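Local coordinates for adenosylmethionine-8-amino-7-oxononanoate aminotransferase (Methanocaldococcus jannaschii, PDB 6ZHK), which probably catalyses transfer of an amino group from S-adenosyl-L-methionine to 8-amino-7-oxononanoate in biotin biosynthesis, with pyridoxal 5'-phosphate as cofactor, at residues 79-84 with 341-346; 129-134 with 333-338; 215-220 with 248-253; 420-425 with 461-466. One frame throughout, in Å; residues are numbered along the deposited sequence.

Interaction 1: residues 79-84 with 341-346; sequences KNQADK and GNQLLC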
loop_
_atom_site.group_PDB
_atom_site.type_symbol
_atom_site.label_atom_id
_atom_site.label_comp_id
_atom_site.label_asym_id
_atom_site.label_seq_id
_atom_site.Cartn_x
_atom_site.Cartn_y
_atom_site.Cartn_z
ATOM N N LYS A 79 -14.541 15.665 -3.953
ATOM C CA LYS A 79 -15.896 15.527 -4.466
ATOM C C LYS A 79 -15.960 15.907 -5.942
ATOM O O LYS A 79 -16.611 15.208 -6.729
ATOM C CB LYS A 79 -16.883 16.373 -3.646
ATOM C CG LYS A 79 -17.077 15.925 -2.205
ATOM C CD LYS A 79 -17.691 17.077 -1.399
ATOM C CE LYS A 79 -18.868 16.612 -0.607
ATOM N NZ LYS A 79 -19.713 17.746 -0.154
ATOM N N ASN A 80 -15.341 17.038 -6.298
ATOM C CA ASN A 80 -15.261 17.460 -7.697
ATOM C C ASN A 80 -14.562 16.430 -8.589
ATOM O O ASN A 80 -14.973 16.242 -9.745
ATOM C CB ASN A 80 -14.594 18.830 -7.869
ATOM C CG ASN A 80 -15.468 19.949 -7.312
ATOM O OD1 ASN A 80 -16.683 19.776 -7.170
ATOM N ND2 ASN A 80 -14.880 21.071 -6.932
ATOM N N GLN A 81 -13.468 15.807 -8.111
ATOM C CA GLN A 81 -12.823 14.776 -8.924
ATOM C C GLN A 81 -13.742 13.547 -9.079
ATOM O O GLN A 81 -13.774 12.950 -10.126
ATOM C CB GLN A 81 -11.483 14.329 -8.334
ATOM C CG GLN A 81 -10.784 13.296 -9.235
ATOM C CD GLN A 81 -10.516 13.895 -10.604
ATOM O OE1 GLN A 81 -10.093 15.044 -10.772
ATOM N NE2 GLN A 81 -10.807 13.146 -11.632
ATOM N N ALA A 82 -14.485 13.202 -8.035
ATOM C CA ALA A 82 -15.307 11.996 -8.110
ATOM C C ALA A 82 -16.424 12.150 -9.147
ATOM O O ALA A 82 -16.869 11.144 -9.688
ATOM C CB ALA A 82 -15.807 11.615 -6.733
ATOM N N ASP A 83 -16.862 13.396 -9.424
ATOM C CA ASP A 83 -17.827 13.683 -10.496
ATOM C C ASP A 83 -17.217 13.589 -11.896
ATOM O O ASP A 83 -17.955 13.549 -12.868
ATOM C CB ASP A 83 -18.381 15.105 -10.400
ATOM C CG ASP A 83 -19.272 15.298 -9.197
ATOM O OD1 ASP A 83 -19.962 14.323 -8.830
ATOM O OD2 ASP A 83 -19.314 16.452 -8.684
ATOM N N LYS A 84 -15.886 13.535 -12.035
ATOM C CA LYS A 84 -15.235 13.366 -13.328
ATOM C C LYS A 84 -14.884 11.889 -13.529
ATOM O O LYS A 84 -15.345 11.266 -14.475
ATOM C CB LYS A 84 -13.985 14.244 -13.388
ATOM C CG LYS A 84 -14.313 15.726 -13.621
ATOM C CD LYS A 84 -13.119 16.628 -13.459
ATOM C CE LYS A 84 -12.894 17.457 -14.697
ATOM N NZ LYS A 84 -11.822 18.451 -14.473
ATOM N N GLY A 341 -1.243 6.356 -8.897
ATOM C CA GLY A 341 -1.735 7.630 -9.438
ATOM C C GLY A 341 -3.259 7.834 -9.429
ATOM O O GLY A 341 -3.797 8.639 -10.215
ATOM N N ASN A 342 -4.007 7.171 -8.537
ATOM C CA ASN A 342 -5.469 7.265 -8.518
ATOM C C ASN A 342 -5.937 8.745 -8.448
ATOM O O ASN A 342 -5.379 9.547 -7.697
ATOM C CB ASN A 342 -5.964 6.497 -7.273
ATOM C CG ASN A 342 -7.400 6.799 -6.935
ATOM O OD1 ASN A 342 -7.717 7.789 -6.317
ATOM N ND2 ASN A 342 -8.261 5.834 -7.198
ATOM N N GLN A 343 -6.951 9.137 -9.224
ATOM C CA GLN A 343 -7.363 10.545 -9.332
ATOM C C GLN A 343 -7.871 11.138 -8.013
ATOM O O GLN A 343 -7.543 12.278 -7.707
ATOM C CB GLN A 343 -8.423 10.793 -10.426
ATOM C CG GLN A 343 -7.855 10.645 -11.837
ATOM C CD GLN A 343 -7.952 9.244 -12.408
ATOM O OE1 GLN A 343 -7.602 8.228 -11.784
ATOM N NE2 GLN A 343 -8.239 9.211 -13.683
ATOM N N LEU A 344 -8.694 10.394 -7.256
ATOM C CA LEU A 344 -9.107 10.907 -5.941
ATOM C C LEU A 344 -7.911 11.186 -5.022
ATOM O O LEU A 344 -7.839 12.256 -4.391
ATOM C CB LEU A 344 -10.093 9.944 -5.296
ATOM C CG LEU A 344 -11.369 9.704 -6.111
ATOM C CD1 LEU A 344 -12.304 8.817 -5.300
ATOM C CD2 LEU A 344 -12.086 11.065 -6.568
ATOM N N LEU A 345 -6.917 10.255 -4.970
ATOM C CA LEU A 345 -5.766 10.462 -4.103
ATOM C C LEU A 345 -5.078 11.735 -4.558
ATOM O O LEU A 345 -4.682 12.546 -3.729
ATOM C CB LEU A 345 -4.736 9.303 -4.166
ATOM C CG LEU A 345 -5.335 7.898 -4.048
ATOM C CD1 LEU A 345 -4.261 6.819 -3.969
ATOM C CD2 LEU A 345 -6.180 7.779 -2.789
ATOM N N CYS A 346 -4.930 11.907 -5.887
ATOM C CA CYS A 346 -4.085 13.004 -6.338
ATOM C C CYS A 346 -4.839 14.332 -6.187
ATOM O O CYS A 346 -4.236 15.401 -5.941
ATOM C CB CYS A 346 -3.770 12.802 -7.822
ATOM S SG CYS A 346 -2.571 11.476 -8.122
#
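Leu344 and Gln343, in the first turn of helix 343-358, pack against Gln81 and Ala82 near the C-terminal end of helix 72-82, a buried helix-to-helix contact in this class-III aminotransferase. One leucine methyl does most of the work: Leu344 CD2 rests 3.5 Å from Ala82 N and 3.8 Å from Ala82 CB. Such an approach suits alanine, whose small side chain lets a branched neighbour come down to the backbone. The same methyl touches the aliphatic part of Gln81, with Leu344 CD2 3.7 Å from Gln81 CG.

Gln81 CG lies anti to the backbone N (chi1 -177°), and a bend at chi2 swings the amide across Gln343 at a slant, where Gln81 NE2 comes within 3.6 Å of Gln343 CB. The two glutamine amides, their planes 31° apart, do not pair. Gln343 offers its CB, and Gln81 its CG and the flank of its amide, while the polar ends turn to the chain that follows helix 72-82: Gln81 NE2 bonds to Ile85 O and Gln343 OE1 accepts from Ser88 N. With an alanine at Gln81, Ile85 O would probably lose this donor and a gap would open beside Gln343 CB and the Leu344 methyl. Farther out, the second subunit reaches the contact through its Leu308, packed on Leu344. The new helix is started by Asn342 at the N-cap, whose OD1 accepts from Leu345 N at 2.9 Å.

Interaction 2: residues 129-134 with 333-338; sequences AIKMAY and LYHGHT
The loop 333-338 carries Gly336, a predicted substrate-binding residue, and it is fixed to helix 122-140 where Lys131 meets His335. Lys131 NZ donates to His335 ND1 at 2.9 Å, arriving at the edge of the imidazole and only 10° out of the ring plane. The lysine gets there by a bend at chi3 (46°), which also brings its CE to 3.5 Å from His335 ND1. A lysine suits the place because its ammonium has several protons to give: Lys131 NZ also bonds to water 1 at 2.9 Å, and that water bonds to Tyr334 O at 2.6 Å. Asp158 O of the second subunit is a further partner; three acceptors thus grip the buried amine, probably stabilise its positive charge, and tie helix, loop and dimer interface together.

Beside this polar cluster lies an apolar one. Leu333 CD2 packs 3.8 Å from Met132 CG, the two side chains crossing at about a right angle, and the flexible, extended methionine can follow the leucine as far as its CE. Gly336 needs to be glycine for its backbone angles alone; its N bonds to Asp158 OD2 of the second subunit, and Thr338 OG1 to Lys301 NZ of that subunit, the lysine predicted to carry the cofactor. Behind the contact, Met132 and Ala129 settle helix 122-140 on strands 296-299 and 311-315, while Ile130 and Ala133 rest on strand 228-234.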
loop_
_atom_site.group_PDB
_atom_site.type_symbol
_atom_site.label_atom_id
_atom_site.label_comp_id
_atom_site.label_asym_id
_atom_site.label_seq_id
_atom_site.Cartn_x
_atom_site.Cartn_y
_atom_site.Cartn_z
ATOM N N ALA A 129 11.745 2.622 -3.448
ATOM C CA ALA A 129 13.070 3.225 -3.361
ATOM C C ALA A 129 14.125 2.106 -3.286
ATOM O O ALA A 129 15.167 2.175 -3.929
ATOM C CB ALA A 129 13.170 4.157 -2.160
ATOM N N ILE A 130 13.898 1.117 -2.430
ATOM C CA ILE A 130 14.840 0.005 -2.279
ATOM C C ILE A 130 15.070 -0.633 -3.656
ATOM O O ILE A 130 16.214 -0.924 -4.011
ATOM C CB ILE A 130 14.312 -1.018 -1.217
ATOM C CG1 ILE A 130 14.525 -0.495 0.202
ATOM C CG2 ILE A 130 14.879 -2.435 -1.390
ATOM C CD1 ILE A 130 13.724 -1.346 1.244
ATOM N N LYS A 131 13.980 -0.936 -4.378
ATOM C CA LYS A 131 14.065 -1.696 -5.609
ATOM C C LYS A 131 14.734 -0.875 -6.694
ATOM O O LYS A 131 15.540 -1.403 -7.449
ATOM C CB LYS A 131 12.722 -2.264 -6.055
ATOM C CG LYS A 131 12.103 -3.254 -5.055
ATOM C CD LYS A 131 10.745 -3.720 -5.525
ATOM C CE LYS A 131 10.685 -4.124 -7.007
ATOM N NZ LYS A 131 9.345 -4.691 -7.340
ATOM N N MET A 132 14.472 0.441 -6.717
ATOM C CA MET A 132 15.091 1.313 -7.697
ATOM C C MET A 132 16.596 1.323 -7.448
ATOM O O MET A 132 17.348 1.238 -8.418
ATOM C CB MET A 132 14.536 2.747 -7.514
ATOM C CG MET A 132 13.128 2.896 -8.066
ATOM S SD MET A 132 12.608 4.550 -7.618
ATOM C CE MET A 132 11.106 4.714 -8.585
ATOM N N ALA A 133 17.011 1.444 -6.174
ATOM C CA ALA A 133 18.419 1.586 -5.813
ATOM C C ALA A 133 19.133 0.281 -6.187
ATOM O O ALA A 133 20.118 0.301 -6.885
ATOM C CB ALA A 133 18.601 1.919 -4.340
ATOM N N TYR A 134 18.479 -0.851 -5.865
ATOM C CA TYR A 134 19.068 -2.160 -6.112
ATOM C C TYR A 134 19.247 -2.337 -7.619
ATOM O O TYR A 134 20.337 -2.752 -8.108
ATOM C CB TYR A 134 18.211 -3.288 -5.519
ATOM C CG TYR A 134 18.852 -4.646 -5.808
ATOM C CD1 TYR A 134 19.910 -5.098 -5.021
ATOM C CD2 TYR A 134 18.464 -5.423 -6.904
ATOM C CE1 TYR A 134 20.545 -6.315 -5.293
ATOM C CE2 TYR A 134 19.117 -6.602 -7.203
ATOM C CZ TYR A 134 20.136 -7.054 -6.391
ATOM O OH TYR A 134 20.789 -8.231 -6.688
ATOM N N LEU A 333 11.265 -0.754 -14.797
ATOM C CA LEU A 333 11.015 -1.136 -13.409
ATOM C C LEU A 333 9.647 -1.819 -13.397
ATOM O O LEU A 333 8.595 -1.184 -13.645
ATOM C CB LEU A 333 10.965 0.145 -12.600
ATOM C CG LEU A 333 10.679 -0.113 -11.105
ATOM C CD1 LEU A 333 11.780 -0.927 -10.494
ATOM C CD2 LEU A 333 10.599 1.215 -10.334
ATOM N N TYR A 334 9.665 -3.133 -13.210
ATOM C CA TYR A 334 8.414 -3.863 -13.271
ATOM C C TYR A 334 7.726 -3.765 -11.894
ATOM O O TYR A 334 7.615 -4.738 -11.156
ATOM C CB TYR A 334 8.698 -5.328 -13.621
ATOM C CG TYR A 334 9.087 -5.608 -15.057
ATOM C CD1 TYR A 334 8.176 -5.510 -16.112
ATOM C CD2 TYR A 334 10.373 -6.012 -15.363
ATOM C CE1 TYR A 334 8.548 -5.738 -17.437
ATOM C CE2 TYR A 334 10.768 -6.214 -16.684
ATOM C CZ TYR A 334 9.849 -6.116 -17.715
ATOM O OH TYR A 334 10.235 -6.414 -19.002
ATOM N N HIS A 335 7.174 -2.585 -11.589
ATOM C CA HIS A 335 6.563 -2.345 -10.285
ATOM C C HIS A 335 5.385 -1.418 -10.568
ATOM O O HIS A 335 5.434 -0.568 -11.455
ATOM C CB HIS A 335 7.544 -1.588 -9.364
ATOM C CG HIS A 335 7.080 -1.582 -7.960
ATOM N ND1 HIS A 335 7.606 -2.426 -7.025
ATOM C CD2 HIS A 335 6.098 -0.887 -7.338
ATOM C CE1 HIS A 335 7.005 -2.220 -5.865
ATOM N NE2 HIS A 335 6.096 -1.295 -6.051
ATOM N N GLY A 336 4.322 -1.582 -9.805
ATOM C CA GLY A 336 3.238 -0.611 -9.862
ATOM C C GLY A 336 1.935 -1.299 -9.550
ATOM O O GLY A 336 1.509 -2.107 -10.356
ATOM N N HIS A 337 1.304 -0.957 -8.421
ATOM C CA HIS A 337 0.057 -1.669 -8.206
ATOM C C HIS A 337 -1.092 -0.911 -8.858
ATOM O O HIS A 337 -0.883 0.213 -9.318
ATOM C CB HIS A 337 -0.168 -2.034 -6.732
ATOM C CG HIS A 337 -0.854 -3.349 -6.470
ATOM N ND1 HIS A 337 -1.368 -4.146 -7.471
ATOM C CD2 HIS A 337 -1.126 -3.985 -5.311
ATOM C CE1 HIS A 337 -1.914 -5.220 -6.948
ATOM N NE2 HIS A 337 -1.789 -5.130 -5.631
ATOM N N THR A 338 -2.261 -1.586 -8.841
ATOM C CA THR A 338 -3.489 -1.179 -9.481
ATOM C C THR A 338 -3.697 0.332 -9.356
ATOM O O THR A 338 -4.019 0.984 -10.344
ATOM C CB THR A 338 -4.666 -1.883 -8.790
ATOM O OG1 THR A 338 -4.296 -3.262 -8.831
ATOM C CG2 THR A 338 -5.970 -1.662 -9.519
HETATM O O HOH W 1 9.810 -5.610 -10.086
#

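Interaction 3: residues 215-220 with 248-253; sequences NEMISL and DGYIEG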
loop_
_atom_site.group_PDB
_atom_site.type_symbol
_atom_site.label_atom_id
_atom_site.label_comp_id
_atom_site.label_asym_id
_atom_site.label_seq_id
_atom_site.Cartn_x
_atom_site.Cartn_y
_atom_site.Cartn_z
ATOM N N ASN A 215 30.944 9.713 12.770
ATOM C CA ASN A 215 32.153 9.029 12.325
ATOM C C ASN A 215 31.907 7.520 12.220
ATOM O O ASN A 215 32.423 6.877 11.322
ATOM C CB ASN A 215 33.382 9.367 13.198
ATOM C CG ASN A 215 34.096 10.660 12.836
ATOM O OD1 ASN A 215 34.090 11.085 11.664
ATOM N ND2 ASN A 215 34.715 11.283 13.838
ATOM N N GLU A 216 31.124 6.948 13.130
ATOM C CA GLU A 216 30.844 5.524 13.094
ATOM C C GLU A 216 30.141 5.186 11.770
ATOM O O GLU A 216 30.517 4.208 11.120
ATOM C CB GLU A 216 30.011 5.119 14.309
ATOM C CG GLU A 216 29.371 3.757 14.112
ATOM C CD GLU A 216 28.036 3.451 14.792
ATOM O OE1 GLU A 216 27.420 4.368 15.423
ATOM O OE2 GLU A 216 27.644 2.271 14.733
ATOM N N MET A 217 29.132 6.009 11.402
ATOM C CA MET A 217 28.316 5.802 10.208
ATOM C C MET A 217 29.150 6.012 8.943
ATOM O O MET A 217 29.041 5.290 7.945
ATOM C CB MET A 217 27.097 6.735 10.214
ATOM C CG MET A 217 26.371 6.741 8.883
ATOM S SD MET A 217 25.661 5.102 8.501
ATOM C CE MET A 217 24.009 5.264 9.191
ATOM N N ILE A 218 29.973 7.066 8.940
ATOM C CA ILE A 218 30.776 7.345 7.763
ATOM C C ILE A 218 31.730 6.177 7.538
ATOM O O ILE A 218 31.905 5.736 6.397
ATOM C CB ILE A 218 31.549 8.669 7.950
ATOM C CG1 ILE A 218 30.552 9.837 7.964
ATOM C CG2 ILE A 218 32.556 8.769 6.816
ATOM C CD1 ILE A 218 31.175 11.244 8.290
ATOM N N SER A 219 32.328 5.679 8.626
ATOM C CA SER A 219 33.252 4.554 8.579
ATOM C C SER A 219 32.550 3.329 7.996
ATOM O O SER A 219 33.176 2.586 7.244
ATOM C CB SER A 219 33.809 4.225 9.976
ATOM O OG SER A 219 34.630 5.320 10.389
ATOM N N LEU A 220 31.315 3.077 8.402
ATOM C CA LEU A 220 30.596 1.928 7.851
ATOM C C LEU A 220 30.345 2.122 6.349
ATOM O O LEU A 220 30.511 1.181 5.592
ATOM C CB LEU A 220 29.296 1.832 8.618
ATOM C CG LEU A 220 28.624 0.484 8.788
ATOM C CD1 LEU A 220 29.433 -0.407 9.727
ATOM C CD2 LEU A 220 27.259 0.740 9.395
ATOM N N ASP A 248 22.053 17.989 14.510
ATOM C CA ASP A 248 22.324 18.864 13.375
ATOM C C ASP A 248 23.644 18.419 12.750
ATOM O O ASP A 248 24.557 18.006 13.473
ATOM C CB ASP A 248 22.293 20.364 13.747
ATOM C CG ASP A 248 20.883 20.916 13.946
ATOM O OD1 ASP A 248 19.907 20.224 13.521
ATOM O OD2 ASP A 248 20.754 22.037 14.493
ATOM N N GLY A 249 23.698 18.394 11.394
ATOM C CA GLY A 249 24.912 17.987 10.687
ATOM C C GLY A 249 25.004 16.478 10.425
ATOM O O GLY A 249 25.853 16.044 9.659
ATOM N N TYR A 250 24.116 15.670 11.038
ATOM C CA TYR A 250 24.271 14.233 10.881
ATOM C C TYR A 250 23.922 13.811 9.450
ATOM O O TYR A 250 24.724 13.148 8.784
ATOM C CB TYR A 250 23.526 13.447 11.962
ATOM C CG TYR A 250 23.712 11.954 11.824
ATOM C CD1 TYR A 250 22.844 11.199 11.030
ATOM C CD2 TYR A 250 24.659 11.279 12.574
ATOM C CE1 TYR A 250 22.958 9.823 10.946
ATOM C CE2 TYR A 250 24.786 9.895 12.508
ATOM C CZ TYR A 250 23.921 9.166 11.699
ATOM O OH TYR A 250 24.035 7.811 11.590
ATOM N N ILE A 251 22.707 14.187 9.009
ATOM C CA ILE A 251 22.222 13.846 7.682
ATOM C C ILE A 251 23.156 14.426 6.616
ATOM O O ILE A 251 23.494 13.758 5.631
ATOM C CB ILE A 251 20.767 14.325 7.452
ATOM C CG1 ILE A 251 19.797 13.849 8.543
ATOM C CG2 ILE A 251 20.324 13.963 6.034
ATOM C CD1 ILE A 251 19.113 12.565 8.220
ATOM N N GLU A 252 23.610 15.679 6.819
ATOM C CA GLU A 252 24.528 16.287 5.866
ATOM C C GLU A 252 25.822 15.481 5.751
ATOM O O GLU A 252 26.295 15.318 4.660
ATOM C CB GLU A 252 24.863 17.748 6.237
ATOM C CG GLU A 252 23.633 18.650 6.228
ATOM C CD GLU A 252 22.856 18.836 7.535
ATOM O OE1 GLU A 252 22.744 17.897 8.368
ATOM O OE2 GLU A 252 22.326 19.924 7.714
ATOM N N GLY A 253 26.418 15.037 6.855
ATOM C CA GLY A 253 27.667 14.286 6.769
ATOM C C GLY A 253 27.441 12.914 6.131
ATOM O O GLY A 253 28.275 12.416 5.363
#
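Met217 wraps round the hydroxyl end of Tyr250, joining helix 211-224 to helix 250-261. These helices belong to two successive beta-alpha-beta crossovers of the large sheet. The van der Waals contacts come first: Met217 CB and Met217 CE each lie 3.5 Å from Tyr250 OH, and Met217 CG is nearly as close. Bends at chi2 and chi3 (64° and 92°) curl the thioether back so that both ends of the side chain reach one oxygen. Tyr250 CG is anti to the backbone N (chi1 -179°), which sends the ring across the gap to meet the methionine at about a right angle.

A second, looser van der Waals touch, of a methyl on a backbone carbonyl, puts Ile218 CD1 4.3 Å from Gly253 O. With no side chain at Gly253, the methyl meets backbone.

No polar bond joins the two segments; within 215-220, Asn215 O accepts from both Ser219 N and Ser219 OG, from opposite faces of the carbonyl plane, the hydroxyl at 2.9 Å.

Beneath the pair, Met217 and Tyr250 both reach Val151 of strand 147-151, and Met217 also touches Ile149. Between these two segments the contact therefore rests on shape and dispersion, a bent thioether fitted round a rigid phenol.

Interaction 4: residues 420-425 with 461-466; sequences AEKLLE and IKEADL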
loop_
_atom_site.group_PDB
_atom_site.type_symbol
_atom_site.label_atom_id
_atom_site.label_comp_id
_atom_site.label_asym_id
_atom_site.label_seq_id
_atom_site.Cartn_x
_atom_site.Cartn_y
_atom_site.Cartn_z
ATOM N N ALA A 420 -2.038 8.840 28.456
ATOM C CA ALA A 420 -3.081 9.000 27.432
ATOM C C ALA A 420 -4.487 8.950 28.054
ATOM O O ALA A 420 -5.380 9.683 27.625
ATOM C CB ALA A 420 -2.918 7.900 26.387
ATOM N N GLU A 421 -4.695 8.074 29.056
ATOM C CA GLU A 421 -6.024 7.932 29.686
ATOM C C GLU A 421 -6.480 9.244 30.328
ATOM O O GLU A 421 -7.630 9.681 30.154
ATOM C CB GLU A 421 -6.035 6.784 30.690
ATOM C CG GLU A 421 -6.408 5.437 30.094
ATOM C CD GLU A 421 -6.704 4.439 31.208
ATOM O OE1 GLU A 421 -7.530 3.518 30.990
ATOM O OE2 GLU A 421 -6.137 4.623 32.321
ATOM N N LYS A 422 -5.560 9.896 31.057
ATOM C CA LYS A 422 -5.837 11.180 31.690
ATOM C C LYS A 422 -6.040 12.273 30.654
ATOM O O LYS A 422 -6.852 13.162 30.832
ATOM C CB LYS A 422 -4.737 11.599 32.679
ATOM C CG LYS A 422 -4.428 10.621 33.809
ATOM C CD LYS A 422 -5.669 10.343 34.717
ATOM C CE LYS A 422 -5.359 9.281 35.764
ATOM N NZ LYS A 422 -6.495 9.076 36.686
ATOM N N LEU A 423 -5.271 12.235 29.560
ATOM C CA LEU A 423 -5.462 13.227 28.517
ATOM C C LEU A 423 -6.831 13.044 27.873
ATOM O O LEU A 423 -7.449 14.018 27.486
ATOM C CB LEU A 423 -4.341 13.089 27.479
ATOM C CG LEU A 423 -3.003 13.718 27.850
ATOM C CD1 LEU A 423 -1.984 13.403 26.739
ATOM C CD2 LEU A 423 -3.142 15.243 27.983
ATOM N N LEU A 424 -7.300 11.797 27.737
ATOM C CA LEU A 424 -8.581 11.587 27.088
ATOM C C LEU A 424 -9.702 12.215 27.920
ATOM O O LEU A 424 -10.645 12.803 27.358
ATOM C CB LEU A 424 -8.814 10.081 26.844
ATOM C CG LEU A 424 -9.791 9.756 25.717
ATOM C CD1 LEU A 424 -9.265 10.153 24.344
ATOM C CD2 LEU A 424 -10.287 8.313 25.751
ATOM N N GLU A 425 -9.574 12.146 29.259
ATOM C CA GLU A 425 -10.545 12.802 30.144
ATOM C C GLU A 425 -10.565 14.319 29.939
ATOM O O GLU A 425 -11.566 14.983 30.246
ATOM C CB GLU A 425 -10.222 12.533 31.618
ATOM C CG GLU A 425 -10.390 11.084 32.038
ATOM C CD GLU A 425 -9.731 10.761 33.376
ATOM O OE1 GLU A 425 -9.089 11.670 34.009
ATOM O OE2 GLU A 425 -9.877 9.615 33.806
ATOM N N ILE A 461 0.344 14.165 33.492
ATOM C CA ILE A 461 1.528 13.441 33.906
ATOM C C ILE A 461 1.511 13.377 35.430
ATOM O O ILE A 461 1.813 12.328 35.966
ATOM C CB ILE A 461 2.786 14.085 33.313
ATOM C CG1 ILE A 461 2.832 13.854 31.788
ATOM C CG2 ILE A 461 4.029 13.549 34.005
ATOM C CD1 ILE A 461 4.003 14.612 31.145
ATOM N N LYS A 462 1.050 14.460 36.081
ATOM C CA LYS A 462 0.937 14.501 37.540
ATOM C C LYS A 462 -0.134 13.563 38.072
ATOM O O LYS A 462 0.034 13.026 39.152
ATOM C CB LYS A 462 0.737 15.923 38.040
ATOM C CG LYS A 462 2.021 16.718 37.943
ATOM C CD LYS A 462 1.898 18.169 38.328
ATOM C CE LYS A 462 1.745 18.346 39.817
ATOM N NZ LYS A 462 1.944 19.778 40.168
ATOM N N GLU A 463 -1.223 13.394 37.316
ATOM C CA GLU A 463 -2.352 12.600 37.763
ATOM C C GLU A 463 -2.143 11.120 37.509
ATOM O O GLU A 463 -2.803 10.282 38.138
ATOM C CB GLU A 463 -3.604 12.997 36.979
ATOM C CG GLU A 463 -4.112 14.389 37.302
ATOM C CD GLU A 463 -5.209 14.873 36.365
ATOM O OE1 GLU A 463 -5.728 14.039 35.585
ATOM O OE2 GLU A 463 -5.581 16.071 36.427
ATOM N N ALA A 464 -1.320 10.799 36.512
ATOM C CA ALA A 464 -1.125 9.400 36.140
ATOM C C ALA A 464 -0.409 8.670 37.273
ATOM O O ALA A 464 0.316 9.273 38.060
ATOM C CB ALA A 464 -0.345 9.308 34.837
ATOM N N ASP A 465 -0.598 7.353 37.310
ATOM C CA ASP A 465 0.033 6.485 38.289
ATOM C C ASP A 465 1.462 6.142 37.851
ATOM O O ASP A 465 1.724 5.079 37.261
ATOM C CB ASP A 465 -0.853 5.243 38.453
ATOM C CG ASP A 465 -0.412 4.277 39.539
ATOM O OD1 ASP A 465 0.486 4.654 40.303
ATOM O OD2 ASP A 465 -0.984 3.171 39.612
ATOM N N LEU A 466 2.395 7.040 38.169
ATOM C CA LEU A 466 3.750 6.905 37.691
ATOM C C LEU A 466 4.718 6.837 38.886
ATOM O O LEU A 466 5.825 6.236 38.851
ATOM C CB LEU A 466 4.058 8.121 36.805
ATOM C CG LEU A 466 3.212 8.233 35.538
ATOM C CD1 LEU A 466 3.560 9.507 34.769
ATOM C CD2 LEU A 466 3.357 6.991 34.690
ATOM O OXT LEU A 466 4.445 7.395 39.939
HETATM O O HOH W 2 -7.881 13.907 34.089
#
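Two glutamates face each other across this contact: Glu425 OE1 and Glu463 OE1 stand 4.4 Å apart, with water 2 between them. The water is hydrogen-bonded to Glu425 OE1 at 2.5 Å and to Glu463 OE1 at 2.6 Å, so it links two carboxylates that would probably repel each other. Lys426, just past the first segment, forms a salt bridge with Glu463 OE2, and this positive charge is likely to ease the crowding of negative ones.

Lys422 makes the bulk of the packing, and does so with its methylenes. Its chain bends at chi2 (-60°) and then runs extended, slanting across Glu463, bringing Lys422 CD to 3.8 Å from Glu463 OE1 and Lys422 CE to 3.6 Å from Glu463 O. The ammonium passes the carboxylate without pairing: Lys422 NZ is 5.1 Å from Glu463 OE1, so any attraction there is long-range. A lysine fits because its aliphatic shaft can cover a neighbour while its charge stays near the C-terminal end of helix 447-463, where such a charge is probably welcome. At Ala464, where the chain leaves helical geometry, the small CB lies 4.4 Å from Lys422 CG.

With an alanine here the methylenes that cover Glu463 are gone, which would probably uncover its side and weaken a long-range attraction.

Deeper in, Leu423 packs on Ala456, Leu457 and Ala460. The arrangement, two helices packed together near the end of the chain, belongs to the alpha/beta C-terminal domain found in class-III aminotransferases.

How the interactions relate
Interactions 1 and 2 are fully buried and both touch the second subunit, whereas interactions 3 and 4 are partly buried and met by no other chain of the assembly. The second segments of interactions 1 and 2 adjoin in sequence, so the chain passes within two residues from the loop of 333-338 to the helix start of 341-346, although the centres are 24 Å apart. Interactions 1, 3 and 4 each join two helices; interaction 2 joins a helix to an irregular loop and alone has a direct hydrogen bond between its segments. Interactions 1 and 3 rely on van der Waals packing, while interaction 4, at the chain's C-terminal end, adds a water bridge and distant charges to lysine methylene packing. Interaction 3 is nested within the loops closed by interactions 1 and 2.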